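PDB 2PAJ: putative cytosine/guanine deaminase from Unidentified, which catalyses the zinc-dependent hydrolytic deamination of 2-amino-4-hydroxypteridines such as isoxanthopterin, giving 2,4-dihydroxypteridines and ammonium. Local coordinates for residues L109-E112 with R113-R116; S149-I152 with L153-A157; H77-F80 with Q81-L84. All coordinates share one frame; numbering follows the deposited sequence.

Three contacts between residues close in sequence illustrate how local structure serves different parts of one barrel enzyme. Interaction 3 (77-84) is buried and lies at the zinc; there a short 3-10 turn sets a metal-binding histidine beside a substrate-site glutamine. Interaction 1 (109-116) opens helix 112-127 nearer the surface and relies on charge: a capping aspartate and arginines paired with glutamates of its own turn and of neighbouring helices. Interaction 2 (149-157) is a turn of buried helix, mainly apolar, with its two glutamates turned to Arg116 of interaction 1. Interactions 1 and 2 therefore join adjacent helices through salt bridges, whereas 1 and 3 meet by apolar packing, Phe110 against Leu84 and Phe115 against Phe80. Interactions 2 and 3 do not touch.

Interaction 1. Residues L109-E112 with R113-R116; sequences LFDE and RRFR
Asp111 and Glu112 turn an irregular chain into helix 112-127, their carbonyl oxygens receiving Phe115 N and Arg116 N in the first i to i+4 bonds (Phe115 N to Asp111 O, 3.0 Å; Arg116 N to Glu112 O, 3.1 Å). Asp111 is the N-cap. Its CG stands between the backbone N and the carbonyl carbon (chi1 79°), which carries OD1 over the start of the helix to accept from Arg114 N at 2.8 Å. The donor comes in on the syn side of the carboxylate but 31° out of its plane. A negative group here probably also interacts favourably with the helix dipole.

The side chain of Arg114 runs roughly square to that of Asp111. Extended from CG to NE, it reaches back along the incoming loop, where Leu109 O takes the NH1 hydrogen in the guanidinium plane at 3.1 Å. Separately, NH2 forms salt bridges to Glu477 and Glu481 of helix 464-483, and together these fix the group. Toward the guanidinium of Arg114, Asp111 OD1 probably acts by charge alone, since no N-H points at it.

Starting at the next residue, Glu112 pairs with Arg116 across one turn. The two chains run together off the helix, carboxylate and guanidinium planes 58° apart. OE2 of Glu112 forms a salt bridge with NH1 of Arg116 at 3.2 Å, although the hydrogen bond within it is weak. Arg116 has further carboxylates at NE and NH2, those of Glu156 and Glu155 on helix 149-159. On the buried side, the edge of the Phe110 ring meets Phe115 N, CD2 being 4.1 Å away. The whole is an Asp N-cap with an i to i+4 Glu-Arg pair, opening a helix of the amidohydrolase barrel.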
loop_
_atom_site.group_PDB
_atom_site.type_symbol
_atom_site.label_atom_id
_atom_site.label_comp_id
_atom_site.label_asym_id
_atom_site.label_seq_id
_atom_site.Cartn_x
_atom_site.Cartn_y
_atom_site.Cartn_z
ATOM N N LEU A 109 -15.467 0.307 -19.282
ATOM C CA LEU A 109 -16.699 0.976 -18.838
ATOM C C LEU A 109 -16.476 2.000 -17.729
ATOM O O LEU A 109 -17.441 2.576 -17.205
ATOM C CB LEU A 109 -17.739 -0.036 -18.341
ATOM C CG LEU A 109 -17.935 -1.351 -19.087
ATOM C CD1 LEU A 109 -19.157 -2.051 -18.512
ATOM C CD2 LEU A 109 -18.101 -1.102 -20.573
ATOM N N PHE A 110 -15.221 2.222 -17.350
ATOM C CA PHE A 110 -14.940 3.196 -16.303
ATOM C C PHE A 110 -14.885 4.621 -16.831
ATOM O O PHE A 110 -14.340 4.874 -17.902
ATOM C CB PHE A 110 -13.648 2.827 -15.569
ATOM C CG PHE A 110 -13.846 1.742 -14.546
ATOM C CD1 PHE A 110 -13.968 0.412 -14.936
ATOM C CD2 PHE A 110 -14.005 2.066 -13.205
ATOM C CE1 PHE A 110 -14.253 -0.571 -14.015
ATOM C CE2 PHE A 110 -14.290 1.100 -12.273
ATOM C CZ PHE A 110 -14.416 -0.234 -12.675
ATOM N N ASP A 111 -15.472 5.546 -16.079
ATOM C CA ASP A 111 -15.509 6.946 -16.482
ATOM C C ASP A 111 -15.110 7.847 -15.312
ATOM O O ASP A 111 -14.450 7.411 -14.373
ATOM C CB ASP A 111 -16.922 7.304 -16.962
ATOM C CG ASP A 111 -17.897 7.544 -15.809
ATOM O OD1 ASP A 111 -17.800 6.832 -14.790
ATOM O OD2 ASP A 111 -18.772 8.438 -15.919
ATOM N N GLU A 112 -15.509 9.108 -15.385
ATOM C CA GLU A 112 -15.220 10.087 -14.339
ATOM C C GLU A 112 -15.752 9.595 -12.996
ATOM O O GLU A 112 -15.008 9.142 -12.125
ATOM C CB GLU A 112 -15.904 11.414 -14.703
ATOM C CG GLU A 112 -15.870 12.486 -13.627
ATOM C CD GLU A 112 -14.456 12.893 -13.278
ATOM O OE1 GLU A 112 -13.554 12.662 -14.116
ATOM O OE2 GLU A 112 -14.245 13.454 -12.176
ATOM N N ARG A 113 -17.068 9.709 -12.865
ATOM C CA ARG A 113 -17.816 9.323 -11.685
ATOM C C ARG A 113 -17.382 7.977 -11.123
ATOM O O ARG A 113 -17.021 7.864 -9.947
ATOM C CB ARG A 113 -19.306 9.282 -12.043
ATOM C CG ARG A 113 -20.200 8.735 -10.955
ATOM C CD ARG A 113 -20.525 9.810 -9.914
ATOM N NE ARG A 113 -20.741 9.235 -8.580
ATOM C CZ ARG A 113 -19.774 8.985 -7.694
ATOM N NH1 ARG A 113 -18.501 9.267 -7.979
ATOM N NH2 ARG A 113 -20.084 8.434 -6.524
ATOM N N ARG A 114 -17.423 6.960 -11.976
ATOM C CA ARG A 114 -17.067 5.612 -11.583
ATOM C C ARG A 114 -15.661 5.418 -11.053
ATOM O O ARG A 114 -15.487 4.885 -9.955
ATOM C CB ARG A 114 -17.346 4.652 -12.743
ATOM C CG ARG A 114 -18.840 4.474 -12.975
ATOM C CD ARG A 114 -19.161 3.620 -14.184
ATOM N NE ARG A 114 -20.602 3.441 -14.337
ATOM C CZ ARG A 114 -21.184 2.886 -15.395
ATOM N NH1 ARG A 114 -20.451 2.449 -16.410
ATOM N NH2 ARG A 114 -22.503 2.762 -15.433
ATOM N N PHE A 115 -14.660 5.848 -11.812
ATOM C CA PHE A 115 -13.278 5.690 -11.372
ATOM C C PHE A 115 -13.130 6.282 -9.981
ATOM O O PHE A 115 -12.510 5.697 -9.097
ATOM C CB PHE A 115 -12.325 6.416 -12.317
ATOM C CG PHE A 115 -10.869 6.159 -12.023
ATOM C CD1 PHE A 115 -10.265 4.975 -12.423
ATOM C CD2 PHE A 115 -10.111 7.088 -11.333
ATOM C CE1 PHE A 115 -8.945 4.714 -12.145
ATOM C CE2 PHE A 115 -8.779 6.841 -11.044
ATOM C CZ PHE A 115 -8.191 5.649 -11.452
ATOM N N ARG A 116 -13.723 7.451 -9.799
ATOM C CA ARG A 116 -13.673 8.168 -8.529
ATOM C C ARG A 116 -14.296 7.384 -7.367
ATOM O O ARG A 116 -13.795 7.421 -6.241
ATOM C CB ARG A 116 -14.388 9.504 -8.705
ATOM C CG ARG A 116 -14.205 10.470 -7.575
ATOM C CD ARG A 116 -14.074 11.845 -8.164
ATOM N NE ARG A 116 -12.987 12.586 -7.544
ATOM C CZ ARG A 116 -12.342 13.582 -8.137
ATOM N NH1 ARG A 116 -12.680 13.952 -9.373
ATOM N NH2 ARG A 116 -11.365 14.212 -7.494
#

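Interaction 2. Residues S149-I152 with L153-A157; sequences SSAI and LFEEA
Ser149 to Ile152 and Leu153 to Ala157 form successive turns of one regular alpha-helix, joined by four i to i+4 bonds: Leu153 N to Ser149 O (2.9 Å), Phe154 N to Ser150 O (3.1 Å), Glu155 N to Ala151 O (3.0 Å) and Glu156 N to Ile152 O (2.9 Å).

Side chains of the second turn lean back over the carbonyls of the first. Glu155 does so most plainly: its CG is anti to the carbonyl carbon (chi1 -68°), which folds the chain back over the Ala151 carbonyl and leaves OE2 3.6 Å from the methyl CB of Ala151. OE2 and Ala151 O are both acceptors and so are not bonded to each other. The other oxygen, OE1, is taken by Arg116. Glu156 CG rests against Ile152 O (3.3 Å), with Ile152 CG2 farther off, while its OE2 is bound by the same arginine. Leu153 and Phe154 also rest on the preceding turn, with Leu153 CG against Ser149 O and Phe154 CD2 against Ser150 O.

The helix connects strand 131-136 to strand 163-168 in a beta-alpha-beta unit of the barrel, packing on strand 163-168. Phe154 meets Phe164 of that strand edge-to-face, and its ring also stacks with Tyr204; Ser149 OG and Ser150 OG bond to Val140 O and Tyr141 OH. Ile152, Leu153 and Glu156 pack against the neighbouring helix 112-127.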
loop_
_atom_site.group_PDB
_atom_site.type_symbol
_atom_site.label_atom_id
_atom_site.label_comp_id
_atom_site.label_asym_id
_atom_site.label_seq_id
_atom_site.Cartn_x
_atom_site.Cartn_y
_atom_site.Cartn_z
ATOM N N SER A 149 -7.073 10.259 -14.381
ATOM C CA SER A 149 -7.018 9.237 -13.340
ATOM C C SER A 149 -6.118 9.693 -12.196
ATOM O O SER A 149 -6.532 9.766 -11.037
ATOM C CB SER A 149 -6.460 7.946 -13.916
ATOM O OG SER A 149 -7.312 7.491 -14.939
ATOM N N SER A 150 -4.875 10.001 -12.540
ATOM C CA SER A 150 -3.916 10.438 -11.557
ATOM C C SER A 150 -4.464 11.573 -10.697
ATOM O O SER A 150 -4.355 11.533 -9.467
ATOM C CB SER A 150 -2.644 10.860 -12.266
ATOM O OG SER A 150 -2.204 9.811 -13.107
ATOM N N ALA A 151 -5.056 12.579 -11.332
ATOM C CA ALA A 151 -5.615 13.708 -10.600
ATOM C C ALA A 151 -6.599 13.210 -9.552
ATOM O O ALA A 151 -6.487 13.522 -8.372
ATOM C CB ALA A 151 -6.323 14.643 -11.558
ATOM N N ILE A 152 -7.571 12.438 -10.012
ATOM C CA ILE A 152 -8.604 11.891 -9.152
ATOM C C ILE A 152 -8.047 11.099 -7.961
ATOM O O ILE A 152 -8.489 11.284 -6.820
ATOM C CB ILE A 152 -9.551 10.990 -9.979
ATOM C CG1 ILE A 152 -10.242 11.830 -11.063
ATOM C CG2 ILE A 152 -10.550 10.319 -9.066
ATOM C CD1 ILE A 152 -10.918 11.015 -12.140
ATOM N N LEU A 153 -7.075 10.228 -8.224
ATOM C CA LEU A 153 -6.483 9.422 -7.170
ATOM C C LEU A 153 -5.850 10.271 -6.066
ATOM O O LEU A 153 -6.069 9.997 -4.879
ATOM C CB LEU A 153 -5.454 8.453 -7.755
ATOM C CG LEU A 153 -5.993 7.228 -8.505
ATOM C CD1 LEU A 153 -4.853 6.322 -8.952
ATOM C CD2 LEU A 153 -6.924 6.463 -7.607
ATOM N N PHE A 154 -5.075 11.291 -6.436
ATOM C CA PHE A 154 -4.444 12.166 -5.442
ATOM C C PHE A 154 -5.499 12.995 -4.700
ATOM O O PHE A 154 -5.365 13.291 -3.517
ATOM C CB PHE A 154 -3.432 13.106 -6.112
ATOM C CG PHE A 154 -2.084 12.484 -6.357
ATOM C CD1 PHE A 154 -1.247 12.158 -5.297
ATOM C CD2 PHE A 154 -1.654 12.228 -7.650
ATOM C CE1 PHE A 154 0.013 11.581 -5.526
ATOM C CE2 PHE A 154 -0.412 11.659 -7.902
ATOM C CZ PHE A 154 0.433 11.330 -6.841
ATOM N N GLU A 155 -6.557 13.362 -5.403
ATOM C CA GLU A 155 -7.613 14.154 -4.801
ATOM C C GLU A 155 -8.285 13.360 -3.700
ATOM O O GLU A 155 -8.418 13.829 -2.568
ATOM C CB GLU A 155 -8.646 14.560 -5.859
ATOM C CG GLU A 155 -8.101 15.555 -6.875
ATOM C CD GLU A 155 -9.083 15.867 -7.986
ATOM O OE1 GLU A 155 -10.135 16.483 -7.698
ATOM O OE2 GLU A 155 -8.809 15.492 -9.149
ATOM N N GLU A 156 -8.698 12.146 -4.038
ATOM C CA GLU A 156 -9.369 11.281 -3.084
ATOM C C GLU A 156 -8.502 10.950 -1.876
ATOM O O GLU A 156 -8.955 11.040 -0.735
ATOM C CB GLU A 156 -9.826 9.999 -3.791
ATOM C CG GLU A 156 -10.922 10.249 -4.806
ATOM C CD GLU A 156 -12.094 11.019 -4.207
ATOM O OE1 GLU A 156 -12.704 10.523 -3.231
ATOM O OE2 GLU A 156 -12.401 12.126 -4.699
ATOM N N ALA A 157 -7.253 10.579 -2.130
ATOM C CA ALA A 157 -6.345 10.226 -1.053
ATOM C C ALA A 157 -6.251 11.355 -0.042
ATOM O O ALA A 157 -6.333 11.142 1.166
ATOM C CB ALA A 157 -4.966 9.912 -1.615
#

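Interaction 3. Residues H77-F80 with Q81-L84; sequences HHLF and QSLL. With ZN (zinc ion), chain B.
His78 and Gln81 bring zinc site and substrate site together on the 3-10 turn that follows the His-X-His motif after strand 67-73. NE2 of His78 binds the zinc ion at 2.1 Å, alongside His76, His248 and Asp336, and its ND1 is bonded to His137 O, a second-shell contact that fixes the rotation of the ring.

Gln81, a probable substrate-binding residue, extends next to His78 in the same direction, its amide plane turned 36° from the imidazole. Its NE2 passes over the shaft of the histidine, with CB the nearest atom, rather than meeting a ring nitrogen. Phe80 also supports the glutamine: Gln81 CG sits over one face of the ring in a CH-pi contact, 4.0 Å from the centroid, and Gln81 NE2 is near CE2 and CZ. A chi1 of 79° folds the Phe80 ring back over its own backbone, toward Gln81. The amide itself stands almost perpendicular to the phenyl plane, and farther along the ring CE1 meets CD1 of Leu84 at 3.5 Å.

The turn is closed by Gln81 N to His78 O (2.9 Å) and Ser82 N to Leu79 O (3.1 Å). A water donates to His78 O at 2.8 Å and lies 3.0 Å from Ser82 OG, joining the two ends of the turn.

Around this turn, Leu79 N is bonded to Asp136 OD1 at the end of strand 131-136, Phe80 meets Tyr139 edge-to-face, and Leu83 packs on Leu117, Ala118 and Ile121 of helix 112-127.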
loop_
_atom_site.group_PDB
_atom_site.type_symbol
_atom_site.label_atom_id
_atom_site.label_comp_id
_atom_site.label_asym_id
_atom_site.label_seq_id
_atom_site.Cartn_x
_atom_site.Cartn_y
_atom_site.Cartn_z
ATOM N N HIS A 77 -1.603 -2.267 -5.259
ATOM C CA HIS A 77 -3.062 -2.205 -5.343
ATOM C C HIS A 77 -3.540 -1.929 -6.772
ATOM O O HIS A 77 -2.743 -1.655 -7.660
ATOM C CB HIS A 77 -3.555 -1.064 -4.449
ATOM C CG HIS A 77 -4.932 -1.265 -3.894
ATOM N ND1 HIS A 77 -5.922 -1.950 -4.568
ATOM C CD2 HIS A 77 -5.497 -0.829 -2.742
ATOM C CE1 HIS A 77 -7.035 -1.924 -3.857
ATOM N NE2 HIS A 77 -6.804 -1.249 -2.745
ATOM N N HIS A 78 -4.852 -2.006 -6.974
ATOM C CA HIS A 78 -5.495 -1.721 -8.259
ATOM C C HIS A 78 -6.881 -1.175 -7.913
ATOM O O HIS A 78 -7.889 -1.804 -8.204
ATOM C CB HIS A 78 -5.645 -2.989 -9.109
ATOM C CG HIS A 78 -4.350 -3.666 -9.430
ATOM N ND1 HIS A 78 -3.293 -3.013 -10.024
ATOM C CD2 HIS A 78 -3.943 -4.942 -9.238
ATOM C CE1 HIS A 78 -2.288 -3.855 -10.181
ATOM N NE2 HIS A 78 -2.656 -5.033 -9.711
ATOM N N LEU A 79 -6.914 0.005 -7.299
ATOM C CA LEU A 79 -8.157 0.636 -6.853
ATOM C C LEU A 79 -9.370 0.679 -7.777
ATOM O O LEU A 79 -10.497 0.756 -7.294
ATOM C CB LEU A 79 -7.892 2.069 -6.349
ATOM C CG LEU A 79 -7.517 2.394 -4.889
ATOM C CD1 LEU A 79 -8.260 1.475 -3.933
ATOM C CD2 LEU A 79 -6.033 2.249 -4.689
ATOM N N PHE A 80 -9.182 0.643 -9.090
ATOM C CA PHE A 80 -10.356 0.709 -9.953
ATOM C C PHE A 80 -11.171 -0.562 -9.786
ATOM O O PHE A 80 -12.405 -0.544 -9.894
ATOM C CB PHE A 80 -9.959 0.944 -11.416
ATOM C CG PHE A 80 -9.473 -0.280 -12.145
ATOM C CD1 PHE A 80 -10.364 -1.083 -12.855
ATOM C CD2 PHE A 80 -8.118 -0.584 -12.188
ATOM C CE1 PHE A 80 -9.916 -2.158 -13.603
ATOM C CE2 PHE A 80 -7.652 -1.659 -12.932
ATOM C CZ PHE A 80 -8.557 -2.454 -13.648
ATOM N N GLN A 81 -10.466 -1.649 -9.475
ATOM C CA GLN A 81 -11.069 -2.958 -9.270
ATOM C C GLN A 81 -12.017 -3.015 -8.080
ATOM O O GLN A 81 -12.724 -3.996 -7.895
ATOM C CB GLN A 81 -9.963 -3.997 -9.114
ATOM C CG GLN A 81 -9.454 -4.502 -10.433
ATOM C CD GLN A 81 -8.081 -5.106 -10.346
ATOM O OE1 GLN A 81 -7.786 -5.898 -9.450
ATOM N NE2 GLN A 81 -7.223 -4.739 -11.290
ATOM N N SER A 82 -12.038 -1.956 -7.280
ATOM C CA SER A 82 -12.905 -1.911 -6.119
ATOM C C SER A 82 -14.379 -1.935 -6.494
ATOM O O SER A 82 -15.253 -2.028 -5.631
ATOM C CB SER A 82 -12.586 -0.676 -5.284
ATOM O OG SER A 82 -11.299 -0.804 -4.707
ATOM N N LEU A 83 -14.652 -1.841 -7.790
ATOM C CA LEU A 83 -16.023 -1.887 -8.285
ATOM C C LEU A 83 -16.156 -3.105 -9.173
ATOM O O LEU A 83 -17.154 -3.279 -9.860
ATOM C CB LEU A 83 -16.377 -0.630 -9.082
ATOM C CG LEU A 83 -16.685 0.666 -8.322
ATOM C CD1 LEU A 83 -16.912 1.759 -9.343
ATOM C CD2 LEU A 83 -17.909 0.519 -7.422
ATOM N N LEU A 84 -15.127 -3.945 -9.137
ATOM C CA LEU A 84 -15.067 -5.179 -9.911
ATOM C C LEU A 84 -14.695 -6.324 -8.970
ATOM O O LEU A 84 -14.099 -7.318 -9.391
ATOM C CB LEU A 84 -14.011 -5.060 -11.012
ATOM C CG LEU A 84 -14.085 -3.872 -11.980
ATOM C CD1 LEU A 84 -12.834 -3.841 -12.835
ATOM C CD2 LEU A 84 -15.332 -3.976 -12.852
HETATM ZN ZN ZN B . -1.605 -6.661 -9.029
HETATM O O HOH W 1 -9.262 -2.625 -5.903
#